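Local coordinates for protein Sqt1 (PDB 4ZOY) that forms a WD40-repeat beta-propeller and probably acts as a dedicated chaperone that captures a nascent ribosomal protein during ribosome biogenesis, at residues Gln244-Glu249 with Gln272-Gly277; Asn330-Ala335 with Gly346-Ser351; Lys446-Gly451 with Val477-Glu482. One frame throughout, in Å; residues are numbered along the deposited sequence.

Contact 1: Gln244-Glu249 with Gln272-Gly277; sequences QRFAVE and QIKIVG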
loop_
_atom_site.group_PDB
_atom_site.type_symbol
_atom_site.label_atom_id
_atom_site.label_comp_id
_atom_site.label_asym_id
_atom_site.label_seq_id
_atom_site.Cartn_x
_atom_site.Cartn_y
_atom_site.Cartn_z
ATOM N N GLN A 244 -6.669 1.851 -27.083
ATOM C CA GLN A 244 -5.294 1.684 -27.551
ATOM C C GLN A 244 -4.290 2.629 -26.895
ATOM O O GLN A 244 -3.123 2.289 -26.716
ATOM C CB GLN A 244 -5.235 1.879 -29.070
ATOM C CG GLN A 244 -5.761 0.698 -29.873
ATOM C CD GLN A 244 -5.974 1.033 -31.337
ATOM O OE1 GLN A 244 -6.186 2.191 -31.696
ATOM N NE2 GLN A 244 -5.918 0.017 -32.191
ATOM N N ARG A 245 -4.749 3.821 -26.544
ATOM C CA ARG A 245 -3.877 4.825 -25.952
ATOM C C ARG A 245 -3.649 4.505 -24.465
ATOM O O ARG A 245 -2.741 5.047 -23.827
ATOM C CB ARG A 245 -4.481 6.224 -26.163
ATOM C CG ARG A 245 -3.848 7.337 -25.380
ATOM C CD ARG A 245 -2.357 7.349 -25.643
ATOM N NE ARG A 245 -1.682 8.332 -24.813
ATOM C CZ ARG A 245 -0.379 8.576 -24.859
ATOM N NH1 ARG A 245 0.396 7.873 -25.676
ATOM N NH2 ARG A 245 0.157 9.509 -24.071
ATOM N N PHE A 246 -4.438 3.573 -23.939
ATOM C CA PHE A 246 -4.359 3.230 -22.524
ATOM C C PHE A 246 -3.718 1.874 -22.278
ATOM O O PHE A 246 -3.061 1.668 -21.256
ATOM C CB PHE A 246 -5.756 3.235 -21.900
ATOM C CG PHE A 246 -5.754 2.879 -20.442
ATOM C CD1 PHE A 246 -5.267 3.790 -19.515
ATOM C CD2 PHE A 246 -6.208 1.641 -19.998
ATOM C CE1 PHE A 246 -5.231 3.494 -18.173
ATOM C CE2 PHE A 246 -6.178 1.336 -18.629
ATOM C CZ PHE A 246 -5.682 2.270 -17.726
ATOM N N ALA A 247 -3.923 0.951 -23.212
ATOM C CA ALA A 247 -3.564 -0.450 -23.025
ATOM C C ALA A 247 -2.096 -0.664 -22.674
ATOM O O ALA A 247 -1.199 -0.227 -23.390
ATOM C CB ALA A 247 -3.915 -1.239 -24.281
ATOM N N VAL A 248 -1.862 -1.349 -21.562
ATOM C CA VAL A 248 -0.513 -1.726 -21.166
ATOM C C VAL A 248 -0.385 -3.234 -21.280
ATOM O O VAL A 248 -0.869 -3.969 -20.430
ATOM C CB VAL A 248 -0.185 -1.272 -19.724
ATOM C CG1 VAL A 248 1.163 -1.819 -19.285
ATOM C CG2 VAL A 248 -0.176 0.235 -19.643
ATOM N N GLU A 249 0.251 -3.701 -22.352
ATOM C CA GLU A 249 0.348 -5.136 -22.585
ATOM C C GLU A 249 1.103 -5.833 -21.457
ATOM O O GLU A 249 2.232 -5.455 -21.124
ATOM C CB GLU A 249 1.029 -5.420 -23.932
ATOM C CG GLU A 249 1.069 -6.898 -24.281
ATOM C CD GLU A 249 1.487 -7.155 -25.720
ATOM O OE1 GLU A 249 2.247 -6.336 -26.280
ATOM O OE2 GLU A 249 1.046 -8.177 -26.291
ATOM N N GLN A 272 5.546 0.689 -17.916
ATOM C CA GLN A 272 4.590 1.690 -18.384
ATOM C C GLN A 272 3.782 2.297 -17.254
ATOM O O GLN A 272 3.385 1.606 -16.307
ATOM C CB GLN A 272 3.642 1.099 -19.413
ATOM C CG GLN A 272 4.329 0.740 -20.727
ATOM C CD GLN A 272 3.337 0.541 -21.851
ATOM O OE1 GLN A 272 2.750 1.505 -22.354
ATOM N NE2 GLN A 272 3.132 -0.706 -22.242
ATOM N N ILE A 273 3.567 3.600 -17.372
ATOM C CA ILE A 273 2.723 4.355 -16.463
ATOM C C ILE A 273 1.753 5.177 -17.298
ATOM O O ILE A 273 2.147 5.769 -18.299
ATOM C CB ILE A 273 3.539 5.296 -15.563
ATOM C CG1 ILE A 273 4.537 4.506 -14.720
ATOM C CG2 ILE A 273 2.609 6.114 -14.663
ATOM C CD1 ILE A 273 5.606 5.344 -14.103
ATOM N N LYS A 274 0.484 5.200 -16.906
ATOM C CA LYS A 274 -0.507 6.061 -17.552
ATOM C C LYS A 274 -1.097 7.014 -16.526
ATOM O O LYS A 274 -1.408 6.599 -15.408
ATOM C CB LYS A 274 -1.628 5.240 -18.194
ATOM C CG LYS A 274 -1.182 4.219 -19.228
ATOM C CD LYS A 274 -0.814 4.906 -20.528
ATOM C CE LYS A 274 -0.286 3.915 -21.551
ATOM N NZ LYS A 274 -0.047 4.602 -22.869
ATOM N N ILE A 275 -1.248 8.281 -16.908
ATOM C CA ILE A 275 -1.879 9.304 -16.071
ATOM C C ILE A 275 -3.257 9.614 -16.651
ATOM O O ILE A 275 -3.362 9.988 -17.819
ATOM C CB ILE A 275 -1.046 10.601 -16.004
ATOM C CG1 ILE A 275 0.411 10.287 -15.650
ATOM C CG2 ILE A 275 -1.658 11.576 -14.996
ATOM C CD1 ILE A 275 0.600 9.549 -14.318
ATOM N N VAL A 276 -4.302 9.457 -15.836
ATOM C CA VAL A 276 -5.684 9.611 -16.295
ATOM C C VAL A 276 -6.406 10.640 -15.439
ATOM O O VAL A 276 -6.261 10.658 -14.218
ATOM C CB VAL A 276 -6.445 8.271 -16.244
ATOM C CG1 VAL A 276 -7.893 8.446 -16.682
ATOM C CG2 VAL A 276 -5.761 7.235 -17.125
ATOM N N GLY A 277 -7.178 11.516 -16.077
ATOM C CA GLY A 277 -7.920 12.519 -15.332
ATOM C C GLY A 277 -9.135 11.967 -14.594
ATOM O O GLY A 277 -9.798 11.035 -15.060
HETATM O O HOH W 1 1.703 -1.771 -24.135
HETATM O O HOH W 2 4.009 -3.327 -21.704
#
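The loop carrying Phe-246 and Val-248 runs against strand 273-277 with end-to-end directions 141° apart, and since CA of Phe-246 stays 6.9 Å from CA of Lys-274, side chains rather than paired backbones bridge the gap. Lys-274 does most of this work. Its chain bends at chi2 (-75°) and then extends toward the loop, where NZ donates to Arg-245 O at 2.9 Å from above the carbonyl plane. Ser-323 OG gives the ammonium a second partner. The Arg-245 guanidinium presents one face to Lys-274 NZ, with Arg-245 NH1 4.3 Å from it, a proximity of like charges that may be mildly unfavourable. Phe-246 meets the strand obliquely: its CE1 lies 3.9 Å from Val-276 CG2 and also touches Lys-274 CB. Val-248 sets both methyls against Gln-272 CB, while its CG1 lies 3.7 Å from Gln-272 NE2. That amide nitrogen donates to two waters, one 2.6 Å from NE2 that accepts from Glu-249 N, the other donating to Glu-249 O. A direct bond at one end, apolar contacts in the middle and waters at the other thus fasten a loop that links strand 235-239 of one sheet to 252-257 of the next, as between WD40 propeller blades.

Contact 2: Asn330-Ala335 with Gly346-Ser351; sequences NIESLA and GSTDGS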
loop_
_atom_site.group_PDB
_atom_site.type_symbol
_atom_site.label_atom_id
_atom_site.label_comp_id
_atom_site.label_asym_id
_atom_site.label_seq_id
_atom_site.Cartn_x
_atom_site.Cartn_y
_atom_site.Cartn_z
ATOM N N ASN A 330 7.924 -4.279 -14.754
ATOM C CA ASN A 330 6.699 -3.965 -14.017
ATOM C C ASN A 330 6.838 -2.816 -13.030
ATOM O O ASN A 330 7.765 -2.776 -12.212
ATOM C CB ASN A 330 6.216 -5.196 -13.250
ATOM C CG ASN A 330 5.784 -6.339 -14.159
ATOM O OD1 ASN A 330 5.873 -6.254 -15.381
ATOM N ND2 ASN A 330 5.305 -7.422 -13.550
ATOM N N ILE A 331 5.906 -1.868 -13.107
ATOM C CA ILE A 331 5.814 -0.840 -12.085
ATOM C C ILE A 331 4.993 -1.408 -10.934
ATOM O O ILE A 331 3.775 -1.551 -11.032
ATOM C CB ILE A 331 5.179 0.444 -12.616
ATOM C CG1 ILE A 331 5.987 0.989 -13.810
ATOM C CG2 ILE A 331 5.060 1.466 -11.474
ATOM C CD1 ILE A 331 7.474 1.180 -13.533
ATOM N N GLU A 332 5.673 -1.759 -9.853
ATOM C CA GLU A 332 5.011 -2.450 -8.759
ATOM C C GLU A 332 4.539 -1.503 -7.665
ATOM O O GLU A 332 3.741 -1.905 -6.809
ATOM C CB GLU A 332 5.943 -3.504 -8.160
ATOM C CG GLU A 332 6.169 -4.711 -9.079
ATOM C CD GLU A 332 4.922 -5.577 -9.257
ATOM O OE1 GLU A 332 3.919 -5.357 -8.543
ATOM O OE2 GLU A 332 4.948 -6.494 -10.115
ATOM N N SER A 333 5.006 -0.254 -7.697
ATOM C CA SER A 333 4.629 0.689 -6.663
ATOM C C SER A 333 4.670 2.117 -7.204
ATOM O O SER A 333 5.628 2.501 -7.868
ATOM C CB SER A 333 5.557 0.524 -5.446
ATOM O OG SER A 333 5.181 1.427 -4.423
ATOM N N LEU A 334 3.618 2.884 -6.905
ATOM C CA LEU A 334 3.444 4.263 -7.344
ATOM C C LEU A 334 3.055 5.109 -6.148
ATOM O O LEU A 334 2.207 4.691 -5.355
ATOM C CB LEU A 334 2.331 4.385 -8.397
ATOM C CG LEU A 334 2.624 3.965 -9.829
ATOM C CD1 LEU A 334 1.309 3.829 -10.607
ATOM C CD2 LEU A 334 3.525 5.000 -10.452
ATOM N N ALA A 335 3.638 6.295 -6.033
ATOM C CA ALA A 335 3.224 7.225 -4.983
ATOM C C ALA A 335 3.361 8.662 -5.421
ATOM O O ALA A 335 4.406 9.078 -5.929
ATOM C CB ALA A 335 4.032 6.988 -3.723
ATOM N N GLY A 346 8.324 2.675 -8.522
ATOM C CA GLY A 346 9.313 1.627 -8.267
ATOM C C GLY A 346 9.079 0.463 -9.199
ATOM O O GLY A 346 7.944 0.036 -9.397
ATOM N N SER A 347 10.165 -0.061 -9.772
ATOM C CA SER A 347 10.075 -1.088 -10.792
ATOM C C SER A 347 10.691 -2.408 -10.361
ATOM O O SER A 347 11.613 -2.432 -9.541
ATOM C CB SER A 347 10.771 -0.597 -12.074
ATOM O OG SER A 347 10.795 -1.604 -13.075
ATOM N N THR A 348 10.190 -3.488 -10.955
ATOM C CA THR A 348 10.803 -4.803 -10.833
ATOM C C THR A 348 12.278 -4.798 -11.264
ATOM O O THR A 348 13.064 -5.643 -10.811
ATOM C CB THR A 348 9.989 -5.815 -11.659
ATOM O OG1 THR A 348 8.656 -5.855 -11.134
ATOM C CG2 THR A 348 10.586 -7.220 -11.609
ATOM N N ASP A 349 12.672 -3.843 -12.105
ATOM C CA ASP A 349 14.054 -3.809 -12.583
ATOM C C ASP A 349 15.037 -3.178 -11.594
ATOM O O ASP A 349 16.223 -3.037 -11.901
ATOM C CB ASP A 349 14.142 -3.104 -13.945
ATOM C CG ASP A 349 13.889 -1.601 -13.886
ATOM O OD1 ASP A 349 13.840 -0.991 -12.798
ATOM O OD2 ASP A 349 13.763 -1.015 -14.983
ATOM N N GLY A 350 14.552 -2.806 -10.409
ATOM C CA GLY A 350 15.418 -2.264 -9.373
ATOM C C GLY A 350 15.523 -0.746 -9.300
ATOM O O GLY A 350 16.180 -0.210 -8.404
ATOM N N SER A 351 14.877 -0.048 -10.235
ATOM C CA SER A 351 14.993 1.403 -10.295
ATOM C C SER A 351 13.779 2.113 -9.716
ATOM O O SER A 351 12.692 1.548 -9.623
ATOM C CB SER A 351 15.184 1.880 -11.736
ATOM O OG SER A 351 14.000 1.675 -12.497
#
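Strands 331-336 and 342-347 form the first hairpin of a four-stranded WD40 blade, and Asn-330 to Ser-333 meet Gly-346 to Thr-348 where a classic beta bulge interrupts the pairing. The evidence is a shift of one in register: Ile-331 faces Ser-347 as an antiparallel non-hydrogen-bonded pair, whereas Glu-332 and Ser-333 both face Gly-346. Gly-346 O accepts from Glu-332 N at 2.9 Å and, weakly, from Ser-333 N; Gly-346 N returns a nearly straight bond (171°) to Ser-333 O at 2.8 Å. Past the bulge, Thr-348 N donates to Asn-330 O in the carbonyl plane at 2.8 Å. Thr-348 OG1, which adds a weak bond to the same oxygen, comes within 3.4 Å of Glu-332 CG and sits beside Asn-330 CB. Ile-331 reaches Ser-347 with CD1, 4.0 Å from its CB.

The chain then folds into a type I turn, Ser-347 to Gly-350. With chi1 at 176°, Ser-347 swings OG beside its own carbonyl carbon, where it accepts from Asp-349 N at 3.1 Å as an ST turn, while OG also bonds Asp-329 O. Without the hydroxyl, as with an alanine here, Asp-349 N and Asp-329 O would probably lose their shared partner and the turn would be less firmly set. Asp-349 OD1 takes both Ser-351 N, as an Asx turn, and Ser-351 OG. Flanking the hairpin are the first strands of two other sheets: Ser-254 OG of strand 252-257 bonds Ile-331 O, and Val-379 N of strand 376-381 bonds Ser-333 OG.

Contact 3: Lys446-Gly451 with Val477-Glu482; sequences KGHRSG and VVLVFE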
loop_
_atom_site.group_PDB
_atom_site.type_symbol
_atom_site.label_atom_id
_atom_site.label_comp_id
_atom_site.label_asym_id
_atom_site.label_seq_id
_atom_site.Cartn_x
_atom_site.Cartn_y
_atom_site.Cartn_z
ATOM N N LYS A 446 19.917 -2.164 6.792
ATOM C CA LYS A 446 20.176 -3.550 6.416
ATOM C C LYS A 446 19.809 -4.484 7.559
ATOM O O LYS A 446 19.717 -4.059 8.705
ATOM C CB LYS A 446 21.645 -3.717 6.024
ATOM C CG LYS A 446 22.060 -2.845 4.854
ATOM C CD LYS A 446 23.537 -3.028 4.512
ATOM C CE LYS A 446 23.922 -2.203 3.294
ATOM N NZ LYS A 446 25.372 -2.329 2.980
ATOM N N GLY A 447 19.569 -5.755 7.241
ATOM C CA GLY A 447 19.231 -6.721 8.268
ATOM C C GLY A 447 18.469 -7.905 7.720
ATOM O O GLY A 447 18.597 -9.027 8.223
ATOM N N HIS A 448 17.640 -7.667 6.711
ATOM C CA HIS A 448 16.965 -8.773 6.046
ATOM C C HIS A 448 17.951 -9.494 5.151
ATOM O O HIS A 448 18.929 -8.913 4.699
ATOM C CB HIS A 448 15.773 -8.294 5.204
ATOM C CG HIS A 448 14.568 -7.927 6.013
ATOM N ND1 HIS A 448 13.669 -8.860 6.473
ATOM C CD2 HIS A 448 14.109 -6.718 6.421
ATOM C CE1 HIS A 448 12.713 -8.245 7.157
ATOM N NE2 HIS A 448 12.955 -6.949 7.129
ATOM N N ARG A 449 17.678 -10.765 4.884
ATOM C CA ARG A 449 18.389 -11.445 3.822
ATOM C C ARG A 449 17.941 -10.883 2.480
ATOM O O ARG A 449 16.806 -10.396 2.338
ATOM C CB ARG A 449 18.148 -12.960 3.883
ATOM C CG ARG A 449 18.967 -13.660 4.973
ATOM C CD ARG A 449 18.115 -14.706 5.731
ATOM N NE ARG A 449 17.660 -15.753 4.849
ATOM C CZ ARG A 449 16.690 -16.634 5.087
ATOM N NH1 ARG A 449 15.984 -16.665 6.220
ATOM N NH2 ARG A 449 16.435 -17.510 4.146
ATOM N N SER A 450 18.831 -10.947 1.496
ATOM C CA SER A 450 18.480 -10.637 0.117
ATOM C C SER A 450 17.622 -11.749 -0.470
ATOM O O SER A 450 17.570 -12.852 0.079
ATOM C CB SER A 450 19.737 -10.465 -0.729
ATOM O OG SER A 450 20.374 -11.730 -0.905
ATOM N N GLY A 451 16.960 -11.476 -1.592
ATOM C CA GLY A 451 16.208 -12.508 -2.282
ATOM C C GLY A 451 17.071 -13.699 -2.671
ATOM O O GLY A 451 16.630 -14.845 -2.593
ATOM N N VAL A 477 10.984 -12.778 8.862
ATOM C CA VAL A 477 11.368 -11.918 9.972
ATOM C C VAL A 477 10.724 -10.543 9.815
ATOM O O VAL A 477 10.458 -10.093 8.696
ATOM C CB VAL A 477 12.900 -11.764 10.069
ATOM C CG1 VAL A 477 13.303 -11.212 11.434
ATOM C CG2 VAL A 477 13.591 -13.105 9.828
ATOM N N VAL A 478 10.464 -9.929 10.961
ATOM C CA VAL A 478 9.967 -8.559 11.101
ATOM C C VAL A 478 11.055 -7.759 11.798
ATOM O O VAL A 478 11.518 -8.165 12.869
ATOM C CB VAL A 478 8.676 -8.521 11.925
ATOM C CG1 VAL A 478 8.208 -7.087 12.170
ATOM C CG2 VAL A 478 7.570 -9.358 11.252
ATOM N N LEU A 479 11.487 -6.646 11.203
ATOM C CA LEU A 479 12.556 -5.836 11.792
ATOM C C LEU A 479 12.075 -4.428 12.121
ATOM O O LEU A 479 11.125 -3.929 11.517
ATOM C CB LEU A 479 13.774 -5.753 10.865
ATOM C CG LEU A 479 14.497 -7.067 10.555
ATOM C CD1 LEU A 479 15.708 -6.838 9.679
ATOM C CD2 LEU A 479 14.899 -7.746 11.875
ATOM N N VAL A 480 12.723 -3.802 13.098
ATOM C CA VAL A 480 12.437 -2.419 13.470
ATOM C C VAL A 480 13.691 -1.594 13.264
ATOM O O VAL A 480 14.763 -1.966 13.747
ATOM C CB VAL A 480 11.981 -2.292 14.931
ATOM C CG1 VAL A 480 11.675 -0.828 15.253
ATOM C CG2 VAL A 480 10.761 -3.164 15.192
ATOM N N PHE A 481 13.560 -0.483 12.541
ATOM C CA PHE A 481 14.665 0.419 12.261
ATOM C C PHE A 481 14.335 1.823 12.767
ATOM O O PHE A 481 13.160 2.181 12.868
ATOM C CB PHE A 481 14.951 0.486 10.757
ATOM C CG PHE A 481 15.377 -0.823 10.141
ATOM C CD1 PHE A 481 16.619 -1.367 10.426
ATOM C CD2 PHE A 481 14.564 -1.479 9.235
ATOM C CE1 PHE A 481 17.027 -2.555 9.836
ATOM C CE2 PHE A 481 14.968 -2.668 8.638
ATOM C CZ PHE A 481 16.200 -3.210 8.940
ATOM N N GLU A 482 15.360 2.618 13.060
ATOM C CA GLU A 482 15.126 4.010 13.439
ATOM C C GLU A 482 15.944 4.956 12.579
ATOM O O GLU A 482 17.042 4.629 12.145
ATOM C CB GLU A 482 15.440 4.238 14.921
ATOM C CG GLU A 482 16.883 4.017 15.291
ATOM C CD GLU A 482 17.138 4.236 16.774
ATOM O OE1 GLU A 482 16.165 4.496 17.519
ATOM O OE2 GLU A 482 18.312 4.136 17.190
#
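A chi1 of -76° sets the His-448 imidazole beside its own backbone N, anti to the carbonyl carbon, and chi1 of -63° places Leu-479 CG likewise; the two side chains slide past each other in opposite directions. Leu-479 CD1 ends over one ring face, 3.8 Å from the centroid of His-448 and 19° off the ring normal: a CH-pi contact displaced toward the rim at His-448 CD2, where Leu-479 CD1 lies 3.6 Å from His-448 CD2. At the ring edge, and in its plane, Val-477 O comes 3.3 Å from His-448 CE1. Both ring nitrogens have partners beyond the two segments, ND1 with Asp-475 OD1 and NE2 with Thr-471 OG1, which together would hold the ring against rotation. Gly-447 and His-448 form the Gly-His pair of a WD40 repeat, and His, Asp and Thr match three members of its Asp-His-Ser/Thr-Trp tetrad; by sequence pattern, Phe-481 probably occupies the tryptophan position. Leu-479 CD1 also presses on Gly-447, 3.5 Å from its C atom, where a side chain would run into that methyl. Farther along, Lys-446 O meets the edge of the Phe-481 ring near its plane, 3.3 Å from CE1, while the Trp-445 ring packs against that of Phe-481.

How the contacts relate
Contacts 1 and 3 hold equivalent elements in two sheets: each lays the loop entering a sheet against that sheet's third strand, and each mixes buried with exposed residues. Their chemistry differs, for Lys-274 bonds a loop carbonyl and Gln-272 engages water in contact 1, whereas contact 3 has no hydrogen bond between its segments and relies on ring and methyl contacts. Contact 2, mainly backbone pairing within a hairpin, has no exposed touching residue and lies deeper, its centre about 13 Å from the centre of the chain, against about 21 and 19 Å for those of contacts 1 and 3. It touches contact 1 through apolar packing, with Ile-331 CG1 3.9 Å from Ile-273 CG1.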